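Glycosyl hydrolase (Aspergillus fumigatus, PDB 2X8R) probably cleaves the beta-1,4 linkages between N-acetylmuramic acid and N-acetylglucosamine in peptidoglycan, as a secreted family 25 lysozyme. Local coordinates at residues A[201-204]-A[205-208]; A[63-66]-A[67-70]; A[113-116]-A[117-121]; A[136-140]-A[141-145]. All coordinates share one frame; numbering follows the deposited sequence.

Interaction 1: A[201-204]-A[205-208]; sequences MTQL and RKLA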
loop_
_atom_site.group_PDB
_atom_site.type_symbol
_atom_site.label_atom_id
_atom_site.label_comp_id
_atom_site.label_asym_id
_atom_site.label_seq_id
_atom_site.Cartn_x
_atom_site.Cartn_y
_atom_site.Cartn_z
ATOM N N MET A 201 8.931 -16.372 3.034
ATOM C CA MET A 201 9.818 -15.241 3.207
ATOM C C MET A 201 10.696 -15.033 1.974
ATOM O O MET A 201 10.963 -13.928 1.610
ATOM C CB MET A 201 10.776 -15.437 4.373
ATOM C CG MET A 201 10.349 -14.910 5.599
ATOM S SD MET A 201 10.093 -13.070 5.721
ATOM C CE MET A 201 11.312 -12.581 4.678
ATOM N N THR A 202 11.176 -16.129 1.382
ATOM C CA THR A 202 12.057 -15.945 0.225
ATOM C C THR A 202 11.364 -15.103 -0.861
ATOM O O THR A 202 12.035 -14.253 -1.483
ATOM C CB THR A 202 12.638 -17.264 -0.371
ATOM O OG1 THR A 202 11.581 -18.156 -0.608
ATOM C CG2 THR A 202 13.625 -17.907 0.591
ATOM N N GLN A 203 10.068 -15.332 -1.087
ATOM C CA GLN A 203 9.332 -14.548 -2.081
ATOM C C GLN A 203 9.043 -13.142 -1.604
ATOM O O GLN A 203 8.978 -12.208 -2.421
ATOM C CB GLN A 203 8.038 -15.257 -2.490
ATOM C CG GLN A 203 8.321 -16.493 -3.357
ATOM C CD GLN A 203 9.113 -16.154 -4.623
ATOM O OE1 GLN A 203 8.639 -15.426 -5.504
ATOM N NE2 GLN A 203 10.331 -16.668 -4.711
ATOM N N LEU A 204 8.827 -12.980 -0.302
ATOM C CA LEU A 204 8.719 -11.622 0.239
ATOM C C LEU A 204 10.015 -10.823 0.003
ATOM O O LEU A 204 9.966 -9.644 -0.453
ATOM C CB LEU A 204 8.327 -11.635 1.727
ATOM C CG LEU A 204 8.320 -10.312 2.501
ATOM C CD1 LEU A 204 7.349 -9.367 1.822
ATOM C CD2 LEU A 204 7.888 -10.611 3.936
ATOM N N ARG A 205 11.174 -11.419 0.310
ATOM C CA ARG A 205 12.445 -10.709 0.010
ATOM C C ARG A 205 12.596 -10.345 -1.494
ATOM O O ARG A 205 13.245 -9.347 -1.815
ATOM C CB ARG A 205 13.646 -11.528 0.505
ATOM C CG ARG A 205 13.650 -11.612 2.027
ATOM C CD ARG A 205 15.026 -11.993 2.640
ATOM N NE ARG A 205 14.911 -12.313 4.065
ATOM C CZ ARG A 205 14.845 -11.423 5.059
ATOM N NH1 ARG A 205 14.883 -10.109 4.825
ATOM N NH2 ARG A 205 14.743 -11.850 6.313
ATOM N N LYS A 206 12.024 -11.155 -2.389
ATOM C CA LYS A 206 12.037 -10.839 -3.823
ATOM C C LYS A 206 11.107 -9.669 -4.129
ATOM O O LYS A 206 11.402 -8.843 -4.998
ATOM C CB LYS A 206 11.614 -12.036 -4.667
ATOM C CG LYS A 206 12.626 -13.164 -4.800
ATOM C CD LYS A 206 12.156 -14.072 -5.967
ATOM C CE LYS A 206 12.832 -15.430 -6.006
ATOM N NZ LYS A 206 14.267 -15.322 -5.615
ATOM N N LEU A 207 9.974 -9.594 -3.433
ATOM C CA LEU A 207 9.115 -8.395 -3.585
ATOM C C LEU A 207 9.942 -7.164 -3.179
ATOM O O LEU A 207 9.864 -6.142 -3.845
ATOM C CB LEU A 207 7.861 -8.503 -2.700
ATOM C CG LEU A 207 6.934 -7.267 -2.643
ATOM C CD1 LEU A 207 6.327 -6.905 -4.040
ATOM C CD2 LEU A 207 5.898 -7.468 -1.532
ATOM N N ALA A 208 10.700 -7.264 -2.088
ATOM C CA ALA A 208 11.547 -6.123 -1.632
ATOM C C ALA A 208 12.627 -5.791 -2.666
ATOM O O ALA A 208 12.776 -4.627 -3.045
ATOM C CB ALA A 208 12.173 -6.417 -0.242
#

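Interaction 2: A[63-66]-A[67-70]; sequences FARP and DKST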
loop_
_atom_site.group_PDB
_atom_site.type_symbol
_atom_site.label_atom_id
_atom_site.label_comp_id
_atom_site.label_asym_id
_atom_site.label_seq_id
_atom_site.Cartn_x
_atom_site.Cartn_y
_atom_site.Cartn_z
ATOM N N PHE A 63 -1.929 7.978 0.746
ATOM C CA PHE A 63 -3.365 7.951 0.609
ATOM C C PHE A 63 -3.780 8.877 -0.536
ATOM O O PHE A 63 -3.686 10.092 -0.415
ATOM C CB PHE A 63 -4.086 8.343 1.888
ATOM C CG PHE A 63 -5.524 8.060 1.792
ATOM C CD1 PHE A 63 -6.406 9.013 1.288
ATOM C CD2 PHE A 63 -5.993 6.784 2.075
ATOM C CE1 PHE A 63 -7.778 8.707 1.130
ATOM C CE2 PHE A 63 -7.341 6.479 1.888
ATOM C CZ PHE A 63 -8.218 7.461 1.432
ATOM N N ALA A 64 -4.271 8.298 -1.605
ATOM C CA ALA A 64 -4.641 9.057 -2.751
ATOM C C ALA A 64 -5.836 9.951 -2.525
ATOM O O ALA A 64 -6.742 9.558 -1.897
ATOM C CB ALA A 64 -4.941 8.156 -3.875
ATOM N N ARG A 65 -5.813 11.135 -3.127
ATOM C CA ARG A 65 -6.978 12.005 -3.214
ATOM C C ARG A 65 -7.040 12.514 -4.649
ATOM O O ARG A 65 -6.560 13.607 -4.947
ATOM C CB ARG A 65 -6.856 13.174 -2.238
ATOM C CG ARG A 65 -7.101 12.798 -0.786
ATOM C CD ARG A 65 -8.253 13.596 -0.196
ATOM N NE ARG A 65 -7.796 14.572 0.787
ATOM C CZ ARG A 65 -8.432 15.705 1.067
ATOM N NH1 ARG A 65 -9.558 16.008 0.436
ATOM N NH2 ARG A 65 -7.943 16.536 1.976
ATOM N N PRO A 66 -7.612 11.710 -5.542
ATOM C CA PRO A 66 -7.478 11.955 -6.968
ATOM C C PRO A 66 -8.156 13.223 -7.475
ATOM O O PRO A 66 -7.899 13.600 -8.538
ATOM C CB PRO A 66 -8.082 10.695 -7.614
ATOM C CG PRO A 66 -7.788 9.684 -6.601
ATOM C CD PRO A 66 -7.987 10.334 -5.290
ATOM N N ASP A 67 -9.084 13.763 -6.716
ATOM C CA ASP A 67 -9.713 15.048 -7.047
ATOM C C ASP A 67 -8.803 16.278 -6.837
ATOM O O ASP A 67 -9.118 17.402 -7.341
ATOM C CB ASP A 67 -11.053 15.204 -6.298
ATOM C CG ASP A 67 -10.918 15.134 -4.778
ATOM O OD1 ASP A 67 -10.085 14.391 -4.218
ATOM O OD2 ASP A 67 -11.712 15.828 -4.101
ATOM N N LYS A 68 -7.665 16.096 -6.162
ATOM C CA LYS A 68 -6.854 17.261 -5.729
ATOM C C LYS A 68 -5.699 17.605 -6.672
ATOM O O LYS A 68 -5.128 18.729 -6.600
ATOM C CB LYS A 68 -6.297 17.043 -4.319
ATOM C CG LYS A 68 -7.339 16.980 -3.215
ATOM C CD LYS A 68 -8.189 18.270 -3.175
ATOM C CE LYS A 68 -9.350 18.090 -2.208
ATOM N NZ LYS A 68 -10.235 19.299 -2.172
ATOM N N SER A 69 -5.310 16.654 -7.518
ATOM C CA SER A 69 -4.165 16.848 -8.430
ATOM C C SER A 69 -4.050 15.670 -9.367
ATOM O O SER A 69 -4.798 14.693 -9.235
ATOM C CB SER A 69 -2.854 16.955 -7.607
ATOM O OG SER A 69 -2.396 15.646 -7.292
ATOM N N THR A 70 -3.074 15.726 -10.265
ATOM C CA THR A 70 -2.794 14.593 -11.149
ATOM C C THR A 70 -2.155 13.486 -10.347
ATOM O O THR A 70 -1.674 13.729 -9.236
ATOM C CB THR A 70 -1.854 14.953 -12.300
ATOM O OG1 THR A 70 -0.576 15.364 -11.794
ATOM C CG2 THR A 70 -2.451 16.080 -13.159
#

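Interaction 3: A[113-116]-A[117-121]; sequences SQMV and AWIHD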
loop_
_atom_site.group_PDB
_atom_site.type_symbol
_atom_site.label_atom_id
_atom_site.label_comp_id
_atom_site.label_asym_id
_atom_site.label_seq_id
_atom_site.Cartn_x
_atom_site.Cartn_y
_atom_site.Cartn_z
ATOM N N SER A 113 -12.900 6.605 -16.729
ATOM C CA SER A 113 -11.713 6.823 -17.549
ATOM C C SER A 113 -10.775 7.792 -16.869
ATOM O O SER A 113 -9.557 7.682 -17.025
ATOM C CB SER A 113 -12.009 7.281 -18.981
ATOM O OG SER A 113 -12.868 8.378 -18.974
ATOM N N GLN A 114 -11.331 8.758 -16.157
ATOM C CA GLN A 114 -10.478 9.702 -15.406
ATOM C C GLN A 114 -9.694 9.019 -14.302
ATOM O O GLN A 114 -8.525 9.353 -14.054
ATOM C CB GLN A 114 -11.280 10.866 -14.824
ATOM C CG GLN A 114 -11.772 11.794 -15.914
ATOM C CD GLN A 114 -12.727 12.820 -15.389
ATOM O OE1 GLN A 114 -13.591 12.515 -14.557
ATOM N NE2 GLN A 114 -12.581 14.068 -15.854
ATOM N N MET A 115 -10.365 8.111 -13.603
ATOM C CA MET A 115 -9.732 7.421 -12.473
ATOM C C MET A 115 -8.656 6.478 -12.992
ATOM O O MET A 115 -7.541 6.432 -12.456
ATOM C CB MET A 115 -10.779 6.681 -11.668
ATOM C CG MET A 115 -10.235 6.018 -10.390
ATOM S SD MET A 115 -9.485 7.178 -9.242
ATOM C CE MET A 115 -10.979 7.913 -8.592
ATOM N N VAL A 116 -8.959 5.751 -14.072
ATOM C CA VAL A 116 -7.941 4.855 -14.625
ATOM C C VAL A 116 -6.698 5.673 -15.058
ATOM O O VAL A 116 -5.545 5.285 -14.788
ATOM C CB VAL A 116 -8.553 3.983 -15.721
ATOM C CG1 VAL A 116 -7.458 3.273 -16.564
ATOM C CG2 VAL A 116 -9.570 2.983 -15.057
ATOM N N ALA A 117 -6.924 6.831 -15.674
ATOM C CA ALA A 117 -5.831 7.691 -16.107
ATOM C C ALA A 117 -5.017 8.204 -14.910
ATOM O O ALA A 117 -3.766 8.231 -14.944
ATOM C CB ALA A 117 -6.395 8.894 -16.935
ATOM N N TRP A 118 -5.734 8.600 -13.861
ATOM C CA TRP A 118 -5.091 9.109 -12.631
ATOM C C TRP A 118 -4.183 8.015 -12.042
ATOM O O TRP A 118 -3.009 8.271 -11.775
ATOM C CB TRP A 118 -6.138 9.554 -11.593
ATOM C CG TRP A 118 -5.547 10.323 -10.457
ATOM C CD1 TRP A 118 -5.546 11.686 -10.311
ATOM C CD2 TRP A 118 -4.923 9.795 -9.280
ATOM N NE1 TRP A 118 -4.894 12.038 -9.144
ATOM C CE2 TRP A 118 -4.523 10.899 -8.484
ATOM C CE3 TRP A 118 -4.651 8.491 -8.824
ATOM C CZ2 TRP A 118 -3.847 10.746 -7.258
ATOM C CZ3 TRP A 118 -3.968 8.321 -7.579
ATOM C CH2 TRP A 118 -3.588 9.441 -6.812
ATOM N N ILE A 119 -4.719 6.805 -11.899
ATOM C CA ILE A 119 -3.919 5.700 -11.317
ATOM C C ILE A 119 -2.740 5.334 -12.219
ATOM O O ILE A 119 -1.617 5.132 -11.729
ATOM C CB ILE A 119 -4.812 4.446 -10.977
ATOM C CG1 ILE A 119 -5.947 4.820 -10.024
ATOM C CG2 ILE A 119 -3.968 3.294 -10.333
ATOM C CD1 ILE A 119 -7.085 3.779 -10.029
ATOM N N HIS A 120 -2.962 5.270 -13.538
ATOM C CA HIS A 120 -1.834 5.081 -14.448
ATOM C C HIS A 120 -0.769 6.178 -14.267
ATOM O O HIS A 120 0.439 5.890 -14.180
ATOM C CB HIS A 120 -2.327 4.999 -15.893
ATOM C CG HIS A 120 -2.677 3.612 -16.335
ATOM N ND1 HIS A 120 -3.905 3.286 -16.861
ATOM C CD2 HIS A 120 -1.948 2.472 -16.360
ATOM C CE1 HIS A 120 -3.914 2.008 -17.200
ATOM N NE2 HIS A 120 -2.741 1.489 -16.895
ATOM N N ASP A 121 -1.211 7.425 -14.161
ATOM C CA ASP A 121 -0.266 8.517 -13.981
ATOM C C ASP A 121 0.577 8.361 -12.687
ATOM O O ASP A 121 1.788 8.592 -12.714
ATOM C CB ASP A 121 -0.979 9.847 -14.001
ATOM C CG ASP A 121 -1.438 10.253 -15.438
ATOM O OD1 ASP A 121 -1.083 9.536 -16.395
ATOM O OD2 ASP A 121 -2.099 11.300 -15.619
#

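Interaction 4: A[136-140]-A[141-145]; sequences IYTTA and DWWNR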
loop_
_atom_site.group_PDB
_atom_site.type_symbol
_atom_site.label_atom_id
_atom_site.label_comp_id
_atom_site.label_asym_id
_atom_site.label_seq_id
_atom_site.Cartn_x
_atom_site.Cartn_y
_atom_site.Cartn_z
ATOM N N ILE A 136 -0.611 -1.679 -5.324
ATOM C CA ILE A 136 -1.901 -0.997 -5.327
ATOM C C ILE A 136 -2.746 -1.652 -4.240
ATOM O O ILE A 136 -2.956 -2.887 -4.256
ATOM C CB ILE A 136 -2.617 -1.078 -6.715
ATOM C CG1 ILE A 136 -1.859 -0.188 -7.740
ATOM C CG2 ILE A 136 -4.132 -0.735 -6.588
ATOM C CD1 ILE A 136 -2.420 -0.283 -9.201
ATOM N N TYR A 137 -3.190 -0.821 -3.298
ATOM C CA TYR A 137 -4.068 -1.252 -2.199
ATOM C C TYR A 137 -5.492 -0.775 -2.483
ATOM O O TYR A 137 -5.733 0.431 -2.654
ATOM C CB TYR A 137 -3.578 -0.682 -0.838
ATOM C CG TYR A 137 -4.590 -0.791 0.305
ATOM C CD1 TYR A 137 -5.444 0.264 0.585
ATOM C CD2 TYR A 137 -4.674 -1.938 1.079
ATOM C CE1 TYR A 137 -6.372 0.192 1.612
ATOM C CE2 TYR A 137 -5.579 -2.038 2.130
ATOM C CZ TYR A 137 -6.432 -0.958 2.389
ATOM O OH TYR A 137 -7.353 -0.991 3.428
ATOM N N THR A 138 -6.441 -1.716 -2.488
ATOM C CA THR A 138 -7.827 -1.343 -2.745
ATOM C C THR A 138 -8.747 -2.470 -2.285
ATOM O O THR A 138 -8.275 -3.435 -1.667
ATOM C CB THR A 138 -8.001 -1.013 -4.250
ATOM O OG1 THR A 138 -9.260 -0.337 -4.476
ATOM C CG2 THR A 138 -7.924 -2.295 -5.081
ATOM N N THR A 139 -10.048 -2.290 -2.493
ATOM C CA THR A 139 -10.974 -3.403 -2.338
ATOM C C THR A 139 -11.515 -3.778 -3.700
ATOM O O THR A 139 -11.537 -2.956 -4.615
ATOM C CB THR A 139 -12.168 -3.097 -1.397
ATOM O OG1 THR A 139 -12.988 -2.071 -1.979
ATOM C CG2 THR A 139 -11.684 -2.613 0.000
ATOM N N ALA A 140 -12.027 -5.007 -3.827
ATOM C CA ALA A 140 -12.637 -5.403 -5.107
ATOM C C ALA A 140 -13.844 -4.493 -5.431
ATOM O O ALA A 140 -14.020 -4.074 -6.576
ATOM C CB ALA A 140 -13.039 -6.883 -5.079
ATOM N N ASP A 141 -14.636 -4.183 -4.402
ATOM C CA ASP A 141 -15.830 -3.351 -4.530
ATOM C C ASP A 141 -15.447 -1.972 -5.065
ATOM O O ASP A 141 -16.067 -1.455 -6.006
ATOM C CB ASP A 141 -16.516 -3.176 -3.168
ATOM C CG ASP A 141 -17.536 -2.061 -3.207
ATOM O OD1 ASP A 141 -18.645 -2.338 -3.688
ATOM O OD2 ASP A 141 -17.193 -0.913 -2.828
ATOM N N TRP A 142 -14.418 -1.361 -4.453
ATOM C CA TRP A 142 -14.032 -0.031 -4.888
ATOM C C TRP A 142 -13.499 -0.042 -6.333
ATOM O O TRP A 142 -13.892 0.777 -7.161
ATOM C CB TRP A 142 -12.988 0.533 -3.922
ATOM C CG TRP A 142 -12.744 2.038 -4.248
ATOM C CD1 TRP A 142 -13.326 3.104 -3.652
ATOM C CD2 TRP A 142 -11.839 2.564 -5.238
ATOM N NE1 TRP A 142 -12.842 4.287 -4.207
ATOM C CE2 TRP A 142 -11.957 3.976 -5.202
ATOM C CE3 TRP A 142 -10.978 1.977 -6.179
ATOM C CZ2 TRP A 142 -11.206 4.830 -6.059
ATOM C CZ3 TRP A 142 -10.250 2.800 -7.047
ATOM C CH2 TRP A 142 -10.364 4.217 -6.980
ATOM N N TRP A 143 -12.621 -1.007 -6.640
ATOM C CA TRP A 143 -12.048 -1.123 -7.957
ATOM C C TRP A 143 -13.142 -1.291 -9.019
ATOM O O TRP A 143 -13.070 -0.678 -10.097
ATOM C CB TRP A 143 -11.066 -2.304 -8.023
ATOM C CG TRP A 143 -10.144 -2.212 -9.177
ATOM C CD1 TRP A 143 -10.234 -2.909 -10.362
ATOM C CD2 TRP A 143 -9.001 -1.351 -9.302
ATOM N NE1 TRP A 143 -9.201 -2.537 -11.217
ATOM C CE2 TRP A 143 -8.418 -1.610 -10.583
ATOM C CE3 TRP A 143 -8.391 -0.428 -8.453
ATOM C CZ2 TRP A 143 -7.267 -0.946 -11.036
ATOM C CZ3 TRP A 143 -7.221 0.222 -8.909
ATOM C CH2 TRP A 143 -6.684 -0.042 -10.190
ATOM N N ASN A 144 -14.162 -2.073 -8.677
ATOM C CA ASN A 144 -15.259 -2.246 -9.596
ATOM C C ASN A 144 -16.016 -0.934 -9.778
ATOM O O ASN A 144 -16.224 -0.503 -10.940
ATOM C CB ASN A 144 -16.191 -3.332 -9.099
ATOM C CG ASN A 144 -17.293 -3.597 -10.093
ATOM O OD1 ASN A 144 -17.021 -4.029 -11.219
ATOM N ND2 ASN A 144 -18.551 -3.277 -9.705
ATOM N N ARG A 145 -16.367 -0.279 -8.669
ATOM C CA ARG A 145 -17.193 0.935 -8.771
ATOM C C ARG A 145 -16.448 2.083 -9.433
ATOM O O ARG A 145 -17.019 2.788 -10.285
ATOM C CB ARG A 145 -17.719 1.403 -7.422
ATOM C CG ARG A 145 -18.522 2.740 -7.483
ATOM C CD ARG A 145 -19.070 3.099 -6.102
ATOM N NE ARG A 145 -19.861 1.989 -5.577
ATOM C CZ ARG A 145 -19.468 1.128 -4.629
ATOM N NH1 ARG A 145 -18.283 1.255 -4.032
ATOM N NH2 ARG A 145 -20.297 0.145 -4.265
#

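Interaction 1: A[201-204]-A[205-208]
Arg205 N bonds to Met201 O, and three more i to i+4 bonds follow, so that residues 201-208 form two turns of the C-terminal alpha-helix, 201-209. The first bond is short and straight, 2.8 Å from Arg205 N to Met201 O. The bond from Lys206 N to Thr202 O is longer, at 3.2 Å, and more bent. Leu207 N to Gln203 O and Ala208 N to Leu204 O complete the set.

One turn apart, Met201 and Arg205 also meet through their side chains. The methionine is bent at its second and third torsions, which brings its CE methyl over one face of the Arg205 guanidinium. Met201 CE lies 3.7 Å from Arg205 NE and is offset toward the rim of the group. The same methyl also touches Arg205 CG, 3.7 Å away. The arginine chain runs extended from CG to NE past this methyl.

Gln203 and Lys206 meet on an exposed side. The amide of Gln203 folds back across the CD and CE methylenes of the lysine. Lys206 was deposited in two conformers, and the close approach of the amide to its chain is doubtful.

Leu204 and Leu207 face the protein. Leu204 CD1 and Leu207 CD2 are 4.1 Å apart, and both side chains touch Phe197 of strand 193-198. Leu204 also reaches Val4 and Phe28. The helix is thus amphipathic: leucines pack on the strands, while Gln203, Arg205 and Lys206 carry their polar ends on the exposed side.

Interaction 2: A[63-66]-A[67-70]
A type I beta turn from Arg65 to Lys68 redirects the chain in the loop between strand 57-63 and helix 71-79. Arg65 and Lys68 close it with a backbone bond, 3.0 Å from Lys68 N to Arg65 O. The N-H points well at the oxygen, with an angle of 161°, but the donor sits above the carbonyl plane. Arg65 O also accepts from Gln74 NE2 of the following helix. Two donors therefore grip this one carbonyl oxygen, and the turn is tied to helix 71-79.

Pro66 and Asp67 occupy the two middle positions of the turn. Pro66 is buried against Met115 and Trp118 of helix 112-130. The Asp67 carboxylate swings back over the start of the turn, because CG stands between the backbone N and the carbonyl carbon (chi1 59°). This puts Asp67 OD1 3.6 Å from Arg65 C.

The side chains of Arg65 and Lys68 lie side by side and point the same way. Their cationic ends are close, with Arg65 NH1 and Lys68 NZ 4.3 Å apart. Nearby groups probably ease this pairing of like charges: the arginine makes a cation-pi contact with Tyr103 and a long, weak ion pair with Glu35.

Thr70 follows as the N-cap residue of helix 71-79. Ser69 OG bonds to Thr70 O at 2.8 Å and also pairs with Gln74 NE2. Where the arginine and lysine chains run together, the methylene Lys68 CE rests 3.4 Å from Arg65 NH1.

Interaction 3: A[113-116]-A[117-121]
Met115 and Ile119 stand one turn apart on helix 112-130 and cover the same buried side. This is the helix of the beta-alpha-beta unit between strands 95-97 and 135-138. The methionine leaves the helix with CG opposite the backbone N (chi1 -175°), then bends at its next two torsions. Ile119 takes the other course: CG1 lies beside its own backbone N (chi1 -57°), and the chain leans back toward the preceding turn. Ile119 CD1 thereby reaches Met115 CG at 3.9 Å, and Ile119 CG1 passes 3.3 Å from Met115 O. That oxygen also accepts a nearly straight bond from Ile119 N, at 2.9 Å.

Val116 and His120 run side by side on the next flank. The imidazole has two deposited conformers, so its contact with the valine methyl CG1 and its stack on Phe153 are less certain. Along the backbone, His120 N bonds to Val116 O at 2.9 Å.

Trp118 extends its indole away from the preceding turn. Its CB stays close, 3.4 Å from Gln114 O. The indole N-H is used elsewhere, by Ser69 O. Ala117 N bonds to Ser113 O and Trp118 N to Gln114 O, completing the regular backbone.

The chemistry divides by side. Ser113, Gln114 and Ala117 are exposed. Met115, Trp118 and Ile119 give a buried, mainly apolar surface, and the one indole N-H it carries is satisfied by a loop carbonyl.

Interaction 4: A[136-140]-A[141-145]
Thr139 caps the helix that Trp142 and Trp143 belong to. Its hydroxyl oxygen OG1 accepts from Trp142 N at 2.9 Å, and Trp143 N bonds to Thr139 O at 3.0 Å. The cap depends on the rotamer: OG1 stands between the backbone N and the carbonyl carbon (chi1 65°), turned toward the first turn of the helix. Tyr100 OH also bonds to Thr139 OG1, giving that oxygen a second partner. Asn144 N to Ala140 O continues the helix.

Charge appears on the exposed side. Arg145 NH1 forms a salt bridge with Asp141 OD2, 2.7 Å away, meeting the carboxylate oxygen on its syn side. A second bond, from Arg145 NH2 to Asp141 OD1, is weak. Tyr100 OH bonds to Asp141 OD2 as well, so one tyrosine hydroxyl links cap and salt bridge.

Side chains of the strand meet the two indoles. Ile136 CG2 meets Trp143 CZ3 at 4.0 Å, and Thr138 CG2 touches Trp143 CE3 at 3.9 Å. The polar atom Thr138 OG1 lies 3.3 Å from Trp142 CE3, but its hydrogen bond goes to Ile98 O.

Strand 135-138 and helix 140-147 begin a beta-alpha-beta unit that ends in strand 159-162. The axes of segments 136-138 and 141-145 stand at 97°. The strand pairs with 95-97 and 159-162, while Met115 and Ile119 of helix 112-130 pack on the two tryptophans.

In the fold
From the N terminus, interaction 2 comes first, then 3, 4 and 1. Each joins adjoining segments, so none closes a longer loop. They follow in series; none nests in or crosses another. Interaction 2 turns the chain between strand 57-63 and helix 71-79. It touches interaction 3 on helix 112-130. Interaction 3 in turn touches interaction 4, where strand 135-138 leads into helix 140-147. Together these three tie successive beta-alpha units of the TIM-barrel-clan fold. Interaction 1 stands apart on the C-terminal helix, its centre about 30 Å from that of interaction 2 and across the chain's centre; it covers strands 3-9, 26-35 and 193-198.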